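Local atomic coordinates of glutamate racemase (Francisella tularensis subsp. tularensis, PDB entry 3OUT), a protein that belongs to the Asp/Glu/hydantoin racemase family and is built around parallel beta sheets flanked by helices, with D-glutamic acid bound in the model. Residues Leu171-Leu184 with Ile196-Ser208. Numbering follows the deposited sequence.
Sequences LSYFHDKNIQALIL and IAKILDVKLIDPS
Leu182 and Leu184 hold strand 203-205 in parallel register through three backbone hydrogen bonds. Leu182 N donates to Lys203 O at 2.9 Å, Leu182 O accepts from Ile205 N, and Leu184 N reaches Ile205 O at 2.8 Å. Near the start of the pairing, a water bridges Gln180 O and Lys203 N.

The one direct side-chain hydrogen bond across the contact comes from His175, whose NE2 donates to Ile199 O at 3.1 Å. The bond is nearly straight (173°) and lies in the imidazole plane, but it meets the carbonyl from above its plane. Chi1 (-79°) carries the ring toward 196-208, and the turn about CB-CG brings its NE2 edge to Ile199 O. Histidine suits the place because one ring does both jobs: NE2 binds the carbonyl while CD2 packs on Leu200 CD1 at 3.7 Å.

An apolar core joins strand 181-184 and the connection before it to helix 193-199 and the residues after it. The chi1 of Leu200 (-168°) swings CG away from the backbone N, and its two methyls part: CD1 goes to His175, while CD2 touches Phe174 CB at 3.8 Å and also meets Ile179 CD1 and Leu182 CD2. Branched Ile196 divides its contacts, CG2 touching Leu171 CD1 at 3.9 Å and Leu182 CD2, and CD1 touching Leu184 CD2. Leu182 CD1 lies 3.9 Å above one face of the Phe174 ring, toward its rim, with Tyr173 CD2 over the opposite face. On the other side of the sheet, the small Ala181 lets Ile205 CG1 approach its CB to 3.9 Å.

Asp206 OD1 accepts a capping bond from Ser208 N and a second hydrogen bond from Ser208 OG, both from the same carboxylate face, at the turn into helix 208-221. Strand 181-184, helix 193-199 and strand 203-205 form a beta-alpha-beta unit; strand 203-205 is outermost in the four-stranded parallel sheet, and strand 113-118 flanks 181-184 on its other side.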
ATOM      1  N   LEU B 171      13.036 -26.032 -18.712  1.00 15.45           N
ATOM      2  CA  LEU B 171      13.490 -27.325 -18.146  1.00 16.41           C
ATOM      3  C   LEU B 171      14.637 -27.963 -18.906  1.00 17.67           C
ATOM      4  O   LEU B 171      15.262 -28.907 -18.400  1.00 16.45           O
ATOM      5  CB  LEU B 171      12.323 -28.307 -18.065  1.00 15.80           C
ATOM      6  CG  LEU B 171      11.161 -27.924 -17.166  1.00 17.89           C
ATOM      7  CD1 LEU B 171      10.026 -28.854 -17.356  1.00 16.16           C
ATOM      8  CD2 LEU B 171      11.595 -27.870 -15.686  1.00 17.73           C
ATOM      9  N   SER B 172      14.931 -27.454 -20.101  0.50 18.35           N
ATOM     10  CA  SER B 172      16.049 -27.975 -20.895  0.50 19.33           C
ATOM     11  C   SER B 172      17.380 -27.824 -20.144  0.50 19.66           C
ATOM     12  O   SER B 172      18.281 -28.659 -20.312  0.50 20.37           O
ATOM     13  CB  SER B 172      16.095 -27.287 -22.266  0.50 19.58           C
ATOM     14  OG  SER B 172      16.264 -25.894 -22.122  0.50 20.35           O
ATOM     15  N   TYR B 173      17.494 -26.785 -19.311  1.00 19.34           N
ATOM     16  CA  TYR B 173      18.651 -26.594 -18.435  1.00 19.49           C
ATOM     17  C   TYR B 173      19.019 -27.870 -17.656  1.00 18.60           C
ATOM     18  O   TYR B 173      20.187 -28.052 -17.365  1.00 19.50           O
ATOM     19  CB  TYR B 173      18.393 -25.440 -17.459  1.00 19.73           C
ATOM     20  CG  TYR B 173      19.389 -25.280 -16.334  1.00 19.84           C
ATOM     21  CD1 TYR B 173      20.645 -24.766 -16.565  1.00 23.70           C
ATOM     22  CD2 TYR B 173      19.058 -25.619 -15.023  1.00 17.65           C
ATOM     23  CE1 TYR B 173      21.554 -24.597 -15.517  1.00 25.25           C
ATOM     24  CE2 TYR B 173      19.955 -25.457 -13.989  1.00 20.56           C
ATOM     25  CZ  TYR B 173      21.190 -24.948 -14.236  1.00 22.62           C
ATOM     26  OH  TYR B 173      22.079 -24.766 -13.218  1.00 26.61           O
ATOM     27  N   PHE B 174      18.033 -28.712 -17.321  1.00 19.04           N
ATOM     28  CA  PHE B 174      18.265 -29.874 -16.450  1.00 19.24           C
ATOM     29  C   PHE B 174      18.654 -31.135 -17.203  1.00 20.79           C
ATOM     30  O   PHE B 174      19.017 -32.120 -16.588  1.00 20.17           O
ATOM     31  CB  PHE B 174      17.033 -30.184 -15.596  1.00 18.28           C
ATOM     32  CG  PHE B 174      16.682 -29.079 -14.645  1.00 16.06           C
ATOM     33  CD1 PHE B 174      17.390 -28.912 -13.489  1.00 14.10           C
ATOM     34  CD2 PHE B 174      15.635 -28.223 -14.916  1.00 14.71           C
ATOM     35  CE1 PHE B 174      17.075 -27.895 -12.596  1.00 15.56           C
ATOM     36  CE2 PHE B 174      15.312 -27.201 -14.057  1.00 13.83           C
ATOM     37  CZ  PHE B 174      16.035 -27.034 -12.892  1.00 14.07           C
ATOM     38  N   HIS B 175      18.550 -31.128 -18.526  1.00 23.41           N
ATOM     39  CA  HIS B 175      18.692 -32.407 -19.244  1.00 25.24           C
ATOM     40  C   HIS B 175      20.055 -33.074 -19.045  1.00 26.24           C
ATOM     41  O   HIS B 175      20.115 -34.301 -18.933  1.00 28.04           O
ATOM     42  CB  HIS B 175      18.361 -32.265 -20.725  1.00 25.12           C
ATOM     43  CG  HIS B 175      16.894 -32.255 -20.996  1.00 27.55           C
ATOM     44  ND1 HIS B 175      16.309 -31.418 -21.926  1.00 29.43           N
ATOM     45  CD2 HIS B 175      15.886 -32.973 -20.446  1.00 28.99           C
ATOM     46  CE1 HIS B 175      15.002 -31.622 -21.937  1.00 29.65           C
ATOM     47  NE2 HIS B 175      14.718 -32.557 -21.044  1.00 31.05           N
ATOM     48  N   ASP B 176      21.121 -32.295 -18.962  1.00 26.79           N
ATOM     49  CA  ASP B 176      22.457 -32.883 -18.755  1.00 27.71           C
ATOM     50  C   ASP B 176      22.888 -32.949 -17.276  1.00 26.64           C
ATOM     51  O   ASP B 176      24.046 -33.270 -17.002  1.00 27.35           O
ATOM     52  CB  ASP B 176      23.519 -32.112 -19.569  1.00 28.35           C
ATOM     53  CG  ASP B 176      23.784 -30.724 -19.033  1.00 31.28           C
ATOM     54  OD1 ASP B 176      22.996 -30.239 -18.222  1.00 34.91           O
ATOM     55  OD2 ASP B 176      24.776 -30.093 -19.435  1.00 34.85           O
ATOM     56  N   LYS B 177      21.989 -32.660 -16.326  1.00 24.48           N
ATOM     57  CA  LYS B 177      22.416 -32.492 -14.923  1.00 24.07           C
ATOM     58  C   LYS B 177      22.244 -33.742 -14.068  1.00 22.78           C
ATOM     59  O   LYS B 177      22.686 -33.750 -12.917  1.00 23.22           O
ATOM     60  CB  LYS B 177      21.645 -31.338 -14.232  1.00 23.90           C
ATOM     61  CG  LYS B 177      21.723 -29.956 -14.907  1.00 25.53           C
ATOM     62  CD  LYS B 177      23.164 -29.495 -15.120  1.00 28.15           C
ATOM     63  CE  LYS B 177      23.270 -28.001 -15.419  1.00 29.84           C
ATOM     64  NZ  LYS B 177      22.974 -27.661 -16.838  1.00 29.28           N
ATOM     65  N   ASN B 178      21.588 -34.772 -14.597  1.00 22.07           N
ATOM     66  CA  ASN B 178      21.371 -36.014 -13.879  1.00 22.04           C
ATOM     67  C   ASN B 178      20.728 -35.789 -12.496  1.00 19.96           C
ATOM     68  O   ASN B 178      21.134 -36.377 -11.479  1.00 18.77           O
ATOM     69  CB  ASN B 178      22.698 -36.789 -13.740  1.00 22.88           C
ATOM     70  CG  ASN B 178      23.379 -37.033 -15.071  1.00 27.69           C
ATOM     71  OD1 ASN B 178      22.778 -37.601 -15.990  1.00 34.85           O
ATOM     72  ND2 ASN B 178      24.645 -36.600 -15.189  1.00 32.28           N
ATOM     73  N   ILE B 179      19.700 -34.943 -12.448  1.00 17.40           N
ATOM     74  CA  ILE B 179      18.986 -34.753 -11.178  1.00 15.67           C
ATOM     75  C   ILE B 179      18.163 -35.994 -10.788  1.00 14.72           C
ATOM     76  O   ILE B 179      17.597 -36.706 -11.647  1.00 15.20           O
ATOM     77  CB  ILE B 179      18.114 -33.434 -11.167  1.00 14.72           C
ATOM     78  CG1 ILE B 179      16.813 -33.597 -11.942  1.00 15.39           C
ATOM     79  CG2 ILE B 179      18.932 -32.243 -11.668  1.00 15.37           C
ATOM     80  CD1 ILE B 179      15.917 -32.258 -11.948  1.00 13.96           C
ATOM     81  N   GLN B 180      18.065 -36.243  -9.481  1.00 14.55           N
ATOM     82  CA  GLN B 180      17.262 -37.335  -8.930  1.00 14.37           C
ATOM     83  C   GLN B 180      15.821 -36.966  -8.624  1.00 13.20           C
ATOM     84  O   GLN B 180      14.953 -37.833  -8.496  1.00 13.28           O
ATOM     85  CB  GLN B 180      17.944 -37.881  -7.693  1.00 14.31           C
ATOM     86  CG  GLN B 180      19.283 -38.562  -8.003  1.00 16.18           C
ATOM     87  CD  GLN B 180      20.068 -38.882  -6.762  1.00 21.38           C
ATOM     88  OE1 GLN B 180      20.429 -37.991  -5.987  1.00 17.39           O
ATOM     89  NE2 GLN B 180      20.342 -40.175  -6.556  1.00 22.70           N
ATOM     90  N   ALA B 181      15.576 -35.664  -8.459  1.00 12.37           N
ATOM     91  CA  ALA B 181      14.229 -35.163  -8.203  1.00 11.16           C
ATOM     92  C   ALA B 181      14.226 -33.681  -8.557  1.00 10.27           C
ATOM     93  O   ALA B 181      15.285 -33.014  -8.588  1.00 11.70           O
ATOM     94  CB  ALA B 181      13.835 -35.317  -6.732  1.00 11.42           C
ATOM     95  N   LEU B 182      13.046 -33.189  -8.859  1.00 11.25           N
ATOM     96  CA  LEU B 182      12.830 -31.781  -9.194  1.00 10.18           C
ATOM     97  C   LEU B 182      11.824 -31.225  -8.186  1.00  9.43           C
ATOM     98  O   LEU B 182      10.662 -31.676  -8.134  1.00 10.64           O
ATOM     99  CB  LEU B 182      12.258 -31.632 -10.609  1.00 10.73           C
ATOM    100  CG  LEU B 182      12.054 -30.167 -11.045  1.00 12.23           C
ATOM    101  CD1 LEU B 182      13.355 -29.349 -11.225  1.00 12.43           C
ATOM    102  CD2 LEU B 182      11.235 -30.067 -12.332  1.00 12.91           C
ATOM    103  N   ILE B 183      12.248 -30.217  -7.421  1.00  9.59           N
ATOM    104  CA  ILE B 183      11.345 -29.523  -6.501  1.00  9.85           C
ATOM    105  C   ILE B 183      10.487 -28.543  -7.274  1.00  9.28           C
ATOM    106  O   ILE B 183      10.995 -27.620  -7.955  1.00  9.30           O
ATOM    107  CB  ILE B 183      12.090 -28.790  -5.368  1.00 10.44           C
ATOM    108  CG1 ILE B 183      12.868 -29.803  -4.513  1.00 13.07           C
ATOM    109  CG2 ILE B 183      11.107 -28.035  -4.445  1.00  9.57           C
ATOM    110  CD1 ILE B 183      13.705 -29.180  -3.431  1.00 14.30           C
ATOM    111  N   LEU B 184       9.172 -28.743  -7.149  1.00  9.25           N
ATOM    112  CA  LEU B 184       8.182 -27.794  -7.666  1.00  9.75           C
ATOM    113  C   LEU B 184       8.039 -26.643  -6.625  1.00  8.72           C
ATOM    114  O   LEU B 184       7.094 -26.610  -5.757  1.00  9.56           O
ATOM    115  CB  LEU B 184       6.846 -28.515  -7.899  1.00  9.46           C
ATOM    116  CG  LEU B 184       6.905 -29.690  -8.870  1.00  9.99           C
ATOM    117  CD1 LEU B 184       5.474 -30.235  -9.103  1.00 10.76           C
ATOM    118  CD2 LEU B 184       7.612 -29.281 -10.190  1.00 11.33           C
ATOM    119  N   ILE B 196       5.096 -31.117 -17.068  1.00 14.98           N
ATOM    120  CA  ILE B 196       6.493 -31.166 -16.637  1.00 15.27           C
ATOM    121  C   ILE B 196       7.053 -32.594 -16.794  1.00 16.75           C
ATOM    122  O   ILE B 196       8.142 -32.777 -17.303  1.00 15.94           O
ATOM    123  CB  ILE B 196       6.649 -30.634 -15.189  1.00 15.18           C
ATOM    124  CG1 ILE B 196       6.308 -29.141 -15.159  1.00 12.69           C
ATOM    125  CG2 ILE B 196       8.103 -30.864 -14.652  1.00 13.78           C
ATOM    126  CD1 ILE B 196       6.219 -28.513 -13.777  1.00 12.13           C
ATOM    127  N   ALA B 197       6.291 -33.572 -16.337  1.00 18.17           N
ATOM    128  CA  ALA B 197       6.692 -34.989 -16.363  1.00 20.12           C
ATOM    129  C   ALA B 197       6.983 -35.485 -17.781  1.00 22.21           C
ATOM    130  O   ALA B 197       7.823 -36.379 -17.962  1.00 23.36           O
ATOM    131  CB  ALA B 197       5.630 -35.820 -15.755  1.00 20.51           C
ATOM    132  N   LYS B 198       6.300 -34.919 -18.779  1.00 23.05           N
ATOM    133  CA  LYS B 198       6.574 -35.263 -20.217  1.00 24.95           C
ATOM    134  C   LYS B 198       7.960 -34.816 -20.699  1.00 25.10           C
ATOM    135  O   LYS B 198       8.578 -35.478 -21.550  1.00 25.19           O
ATOM    136  CB  LYS B 198       5.558 -34.618 -21.172  1.00 25.31           C
ATOM    137  CG  LYS B 198       4.204 -35.268 -21.373  1.00 29.46           C
ATOM    138  CD  LYS B 198       3.390 -34.385 -22.336  1.00 33.27           C
ATOM    139  CE  LYS B 198       2.154 -35.062 -22.914  1.00 36.54           C
ATOM    140  NZ  LYS B 198       1.136 -35.378 -21.859  1.00 38.79           N
ATOM    141  N   ILE B 199       8.430 -33.678 -20.188  1.00 24.18           N
ATOM    142  CA  ILE B 199       9.700 -33.082 -20.597  1.00 24.62           C
ATOM    143  C   ILE B 199      10.893 -33.616 -19.787  1.00 24.50           C
ATOM    144  O   ILE B 199      11.989 -33.836 -20.320  1.00 25.28           O
ATOM    145  CB  ILE B 199       9.655 -31.543 -20.412  1.00 24.22           C
ATOM    146  CG1 ILE B 199       8.410 -30.916 -21.075  1.00 26.34           C
ATOM    147  CG2 ILE B 199      10.941 -30.908 -20.881  1.00 23.75           C
ATOM    148  CD1 ILE B 199       8.092 -31.389 -22.501  1.00 27.63           C
ATOM    149  N   LEU B 200      10.683 -33.795 -18.488  1.00 24.48           N
ATOM    150  CA  LEU B 200      11.748 -34.144 -17.586  1.00 24.84           C
ATOM    151  C   LEU B 200      11.258 -35.273 -16.714  1.00 25.37           C
ATOM    152  O   LEU B 200      10.536 -35.070 -15.742  1.00 25.19           O
ATOM    153  CB  LEU B 200      12.143 -32.906 -16.768  1.00 24.74           C
ATOM    154  CG  LEU B 200      13.425 -32.992 -15.972  1.00 26.61           C
ATOM    155  CD1 LEU B 200      14.607 -33.109 -16.945  1.00 26.72           C
ATOM    156  CD2 LEU B 200      13.568 -31.771 -15.060  1.00 24.98           C
ATOM    157  N   ASP B 201      11.659 -36.475 -17.088  1.00 25.44           N
ATOM    158  CA  ASP B 201      11.185 -37.703 -16.477  1.00 26.20           C
ATOM    159  C   ASP B 201      11.926 -38.009 -15.173  1.00 25.09           C
ATOM    160  O   ASP B 201      12.786 -38.898 -15.103  1.00 26.00           O
ATOM    161  CB  ASP B 201      11.368 -38.845 -17.485  1.00 27.07           C
ATOM    162  CG  ASP B 201      10.712 -40.123 -17.035  1.00 31.04           C
ATOM    163  OD1 ASP B 201       9.644 -40.059 -16.366  1.00 35.54           O
ATOM    164  OD2 ASP B 201      11.272 -41.206 -17.359  1.00 38.64           O
ATOM    165  N   VAL B 202      11.628 -37.228 -14.135  1.00 23.04           N
ATOM    166  CA  VAL B 202      12.206 -37.443 -12.808  1.00 20.48           C
ATOM    167  C   VAL B 202      11.146 -37.264 -11.739  1.00 19.25           C
ATOM    168  O   VAL B 202      10.074 -36.731 -12.026  1.00 18.96           O
ATOM    169  CB  VAL B 202      13.383 -36.481 -12.555  1.00 20.68           C
ATOM    170  CG1 VAL B 202      14.457 -36.674 -13.588  1.00 21.55           C
ATOM    171  CG2 VAL B 202      12.913 -35.051 -12.556  1.00 20.96           C
ATOM    172  N   LYS B 203      11.435 -37.710 -10.519  1.00 17.86           N
ATOM    173  CA  LYS B 203      10.514 -37.581  -9.404  1.00 18.20           C
ATOM    174  C   LYS B 203      10.218 -36.089  -9.170  1.00 16.03           C
ATOM    175  O   LYS B 203      11.145 -35.317  -9.025  1.00 15.11           O
ATOM    176  CB  LYS B 203      11.114 -38.207  -8.146  1.00 19.92           C
ATOM    177  CG  LYS B 203      10.297 -38.057  -6.848  1.00 23.66           C
ATOM    178  CD  LYS B 203      10.815 -38.995  -5.705  1.00 28.22           C
ATOM    179  CE  LYS B 203      11.873 -38.348  -4.726  1.00 32.46           C
ATOM    180  NZ  LYS B 203      12.746 -39.318  -3.899  1.00 31.18           N
ATOM    181  N   LEU B 204       8.941 -35.726  -9.177  1.00 15.03           N
ATOM    182  CA  LEU B 204       8.548 -34.331  -8.895  1.00 14.10           C
ATOM    183  C   LEU B 204       8.113 -34.181  -7.443  1.00 14.66           C
ATOM    184  O   LEU B 204       7.262 -34.931  -6.952  1.00 16.00           O
ATOM    185  CB  LEU B 204       7.448 -33.872  -9.862  1.00 14.48           C
ATOM    186  CG  LEU B 204       7.730 -34.107 -11.351  1.00 13.91           C
ATOM    187  CD1 LEU B 204       6.531 -33.642 -12.243  1.00 16.13           C
ATOM    188  CD2 LEU B 204       8.991 -33.444 -11.815  1.00 12.49           C
ATOM    189  N   ILE B 205       8.671 -33.185  -6.747  1.00 12.59           N
ATOM    190  CA  ILE B 205       8.421 -32.981  -5.344  1.00 13.61           C
ATOM    191  C   ILE B 205       7.491 -31.777  -5.154  1.00 13.43           C
ATOM    192  O   ILE B 205       7.832 -30.652  -5.525  1.00 12.59           O
ATOM    193  CB  ILE B 205       9.734 -32.697  -4.576  1.00 13.80           C
ATOM    194  CG1 ILE B 205      10.767 -33.809  -4.764  1.00 17.69           C
ATOM    195  CG2 ILE B 205       9.479 -32.373  -3.071  1.00 13.49           C
ATOM    196  CD1 ILE B 205      10.334 -35.117  -4.268  1.00 16.60           C
ATOM    197  N   ASP B 206       6.331 -32.027  -4.546  1.00 13.98           N
ATOM    198  CA  ASP B 206       5.369 -30.963  -4.256  1.00 13.31           C
ATOM    199  C   ASP B 206       5.295 -30.872  -2.748  1.00 14.25           C
ATOM    200  O   ASP B 206       4.725 -31.764  -2.128  1.00 15.48           O
ATOM    201  CB  ASP B 206       3.999 -31.325  -4.837  1.00 13.53           C
ATOM    202  CG  ASP B 206       2.896 -30.366  -4.415  1.00 14.18           C
ATOM    203  OD1 ASP B 206       3.183 -29.413  -3.647  1.00 13.15           O
ATOM    204  OD2 ASP B 206       1.744 -30.521  -4.940  1.00 15.62           O
ATOM    205  N   PRO B 207       5.819 -29.795  -2.163  1.00 14.28           N
ATOM    206  CA  PRO B 207       5.948 -29.743  -0.711  1.00 15.13           C
ATOM    207  C   PRO B 207       4.699 -29.312   0.054  1.00 12.98           C
ATOM    208  O   PRO B 207       4.745 -29.260   1.271  1.00 12.80           O
ATOM    209  CB  PRO B 207       7.038 -28.713  -0.527  1.00 15.39           C
ATOM    210  CG  PRO B 207       6.828 -27.769  -1.604  1.00 16.70           C
ATOM    211  CD  PRO B 207       6.479 -28.641  -2.794  1.00 15.27           C
ATOM    212  N   SER B 208       3.598 -28.965  -0.614  1.00 12.31           N
ATOM    213  CA  SER B 208       2.421 -28.457   0.138  1.00 13.11           C
ATOM    214  C   SER B 208       1.839 -29.372   1.180  1.00 11.94           C
ATOM    215  O   SER B 208       1.532 -28.929   2.288  1.00 11.23           O
ATOM    216  CB  SER B 208       1.303 -27.993  -0.797  1.00 14.96           C
ATOM    217  OG  SER B 208       0.958 -28.996  -1.708  1.00 22.49           O
TER
HETATM  218  O   HOH W   1      13.710 -39.459 -10.304  1.00 28.26           O